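Local coordinates for RNA-binding protein RO60 (Deinococcus radiodurans, PDB 2NVO) that binds several small RNAs that accumulate during recovery from ultraviolet irradiation and contributes to the resistance of the bacterium to that radiation, at residues Val66-Asp70 against Phe71-Leu75. Residues are numbered along the deposited sequence; the frame is centred on the assembly and turned at random.
Sequences VQATD and FVREL
Val72 reaches back over the loop that leads into its helix: its CG2 lies 3.5 Å from Thr69 OG1, the two side chains crossing at about a right angle, while its CG1 comes within 4.3 Å of Ala68 CB. Thr69 OG1 is itself hydrogen-bonded to Asp53, and Ala68 packs against helix 100-112. Arg73 N donates to Thr69 O at 3.1 Å, and the arginine chain, bent at chi3 (-75°), folds back so that the guanidinium lies with one face over that same carbonyl oxygen. From there NH2 makes a salt bridge to Asp70 OD1 at 2.5 Å, the oxygen sitting in the guanidinium plane although the carboxylate is turned 64° from it. NH1 adds a weak bond to Ala68 O, poorly aligned at 117°. One residue on, Glu74 N closes the next turn on Asp70 O at 2.9 Å, and the Glu74 carboxylate forms a salt bridge with Arg78. With Thr69 at the N-cap and Asp70 in the first turn, where the negative charge probably suits the helix dipole, this is a worked example of a capped helix N-terminus with an i to i+3 salt bridge, at the surface of the helical TROVE domain.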
ATOM      1  N   VAL A  66     -14.324   1.669   0.216  1.00 27.52           N
ATOM      2  CA  VAL A  66     -14.866   1.666   1.555  1.00 23.88           C
ATOM      3  C   VAL A  66     -16.263   2.286   1.542  1.00 26.48           C
ATOM      4  O   VAL A  66     -16.510   3.312   0.909  1.00 22.92           O
ATOM      5  CB  VAL A  66     -13.959   2.423   2.539  1.00 22.23           C
ATOM      6  CG1 VAL A  66     -13.940   3.905   2.199  1.00 23.74           C
ATOM      7  CG2 VAL A  66     -14.416   2.189   3.977  1.00 17.59           C
ATOM      8  N   GLN A  67     -17.186   1.621   2.218  1.00 26.44           N
ATOM      9  CA  GLN A  67     -18.505   2.163   2.449  1.00 23.69           C
ATOM     10  C   GLN A  67     -18.746   2.076   3.939  1.00 25.63           C
ATOM     11  O   GLN A  67     -18.305   1.122   4.577  1.00 26.10           O
ATOM     12  CB  GLN A  67     -19.548   1.340   1.709  1.00 28.88           C
ATOM     13  CG  GLN A  67     -19.531   1.530   0.203  1.00 28.43           C
ATOM     14  CD  GLN A  67     -20.754   0.934  -0.445  1.00 34.23           C
ATOM     15  OE1 GLN A  67     -20.669  -0.067  -1.154  1.00 33.28           O
ATOM     16  NE2 GLN A  67     -21.915   1.539  -0.190  1.00 34.58           N
ATOM     17  N   ALA A  68     -19.423   3.072   4.500  1.00 25.01           N
ATOM     18  CA  ALA A  68     -19.762   3.044   5.922  1.00 28.13           C
ATOM     19  C   ALA A  68     -20.853   2.013   6.197  1.00 25.80           C
ATOM     20  O   ALA A  68     -21.856   1.967   5.501  1.00 31.69           O
ATOM     21  CB  ALA A  68     -20.198   4.426   6.385  1.00 27.22           C
ATOM     22  N   THR A  69     -20.656   1.173   7.203  1.00 25.82           N
ATOM     23  CA  THR A  69     -21.682   0.214   7.575  1.00 26.00           C
ATOM     24  C   THR A  69     -22.546   0.792   8.690  1.00 24.47           C
ATOM     25  O   THR A  69     -22.260   1.865   9.214  1.00 23.63           O
ATOM     26  CB  THR A  69     -21.083  -1.123   8.046  1.00 27.69           C
ATOM     27  OG1 THR A  69     -20.252  -0.898   9.191  1.00 27.00           O
ATOM     28  CG2 THR A  69     -20.266  -1.770   6.931  1.00 29.23           C
ATOM     29  N   ASP A  70     -23.595   0.069   9.060  1.00 26.93           N
ATOM     30  CA  ASP A  70     -24.505   0.539  10.102  1.00 26.51           C
ATOM     31  C   ASP A  70     -23.774   0.778  11.410  1.00 28.68           C
ATOM     32  O   ASP A  70     -23.989   1.799  12.072  1.00 27.03           O
ATOM     33  CB  ASP A  70     -25.666  -0.436  10.303  1.00 25.36           C
ATOM     34  CG  ASP A  70     -26.558  -0.531   9.087  1.00 29.08           C
ATOM     35  OD1 ASP A  70     -26.328   0.223   8.123  1.00 29.34           O
ATOM     36  OD2 ASP A  70     -27.490  -1.363   9.087  1.00 32.77           O
ATOM     37  N   PHE A  71     -22.894  -0.148  11.786  1.00 25.27           N
ATOM     38  CA  PHE A  71     -22.171   0.029  13.031  1.00 27.78           C
ATOM     39  C   PHE A  71     -21.401   1.338  13.033  1.00 28.39           C
ATOM     40  O   PHE A  71     -21.326   2.028  14.053  1.00 28.62           O
ATOM     41  CB  PHE A  71     -21.198  -1.110  13.318  1.00 28.51           C
ATOM     42  CG  PHE A  71     -20.154  -0.732  14.314  1.00 30.25           C
ATOM     43  CD1 PHE A  71     -20.412  -0.825  15.669  1.00 33.01           C
ATOM     44  CD2 PHE A  71     -18.935  -0.223  13.902  1.00 28.86           C
ATOM     45  CE1 PHE A  71     -19.462  -0.443  16.596  1.00 32.95           C
ATOM     46  CE2 PHE A  71     -17.984   0.158  14.824  1.00 31.20           C
ATOM     47  CZ  PHE A  71     -18.250   0.050  16.177  1.00 32.78           C
ATOM     48  N   VAL A  72     -20.814   1.670  11.890  1.00 24.93           N
ATOM     49  CA  VAL A  72     -20.004   2.873  11.787  1.00 27.15           C
ATOM     50  C   VAL A  72     -20.836   4.156  11.922  1.00 26.36           C
ATOM     51  O   VAL A  72     -20.441   5.095  12.615  1.00 28.62           O
ATOM     52  CB  VAL A  72     -19.194   2.887  10.474  1.00 25.24           C
ATOM     53  CG1 VAL A  72     -18.459   4.200  10.306  1.00 23.19           C
ATOM     54  CG2 VAL A  72     -18.226   1.715  10.450  1.00 27.50           C
ATOM     55  N   ARG A  73     -21.979   4.203  11.251  1.00 27.43           N
ATOM     56  CA  ARG A  73     -22.844   5.379  11.342  1.00 30.10           C
ATOM     57  C   ARG A  73     -23.395   5.523  12.756  1.00 30.37           C
ATOM     58  O   ARG A  73     -23.308   6.587  13.369  1.00 29.87           O
ATOM     59  CB  ARG A  73     -23.989   5.281  10.338  1.00 28.40           C
ATOM     60  CG  ARG A  73     -23.550   5.477   8.901  1.00 30.26           C
ATOM     61  CD  ARG A  73     -24.698   5.267   7.946  1.00 31.74           C
ATOM     62  NE  ARG A  73     -25.028   3.857   7.803  1.00 31.77           N
ATOM     63  CZ  ARG A  73     -24.575   3.089   6.816  1.00 33.61           C
ATOM     64  NH1 ARG A  73     -23.778   3.606   5.885  1.00 33.99           N
ATOM     65  NH2 ARG A  73     -24.912   1.807   6.758  1.00 29.95           N
ATOM     66  N   GLU A  74     -23.951   4.427  13.257  1.00 30.52           N
ATOM     67  CA  GLU A  74     -24.497   4.353  14.608  1.00 33.97           C
ATOM     68  C   GLU A  74     -23.493   4.817  15.655  1.00 34.85           C
ATOM     69  O   GLU A  74     -23.854   5.481  16.622  1.00 36.14           O
ATOM     70  CB  GLU A  74     -24.935   2.918  14.897  1.00 34.06           C
ATOM     71  CG  GLU A  74     -24.774   2.473  16.347  1.00 38.01           C
ATOM     72  CD  GLU A  74     -24.402   0.998  16.449  1.00 42.80           C
ATOM     73  OE1 GLU A  74     -23.194   0.679  16.358  1.00 37.31           O
ATOM     74  OE2 GLU A  74     -25.316   0.158  16.618  1.00 52.99           O
ATOM     75  N   LEU A  75     -22.229   4.471  15.457  1.00 35.05           N
ATOM     76  CA  LEU A  75     -21.195   4.864  16.397  1.00 32.18           C
ATOM     77  C   LEU A  75     -20.920   6.355  16.326  1.00 33.65           C
ATOM     78  O   LEU A  75     -20.645   6.985  17.340  1.00 34.20           O
ATOM     79  CB  LEU A  75     -19.903   4.096  16.142  1.00 32.78           C
ATOM     80  CG  LEU A  75     -18.717   4.636  16.940  1.00 31.51           C
ATOM     81  CD1 LEU A  75     -18.941   4.413  18.435  1.00 36.46           C
ATOM     82  CD2 LEU A  75     -17.423   3.983  16.485  1.00 32.54           C
TER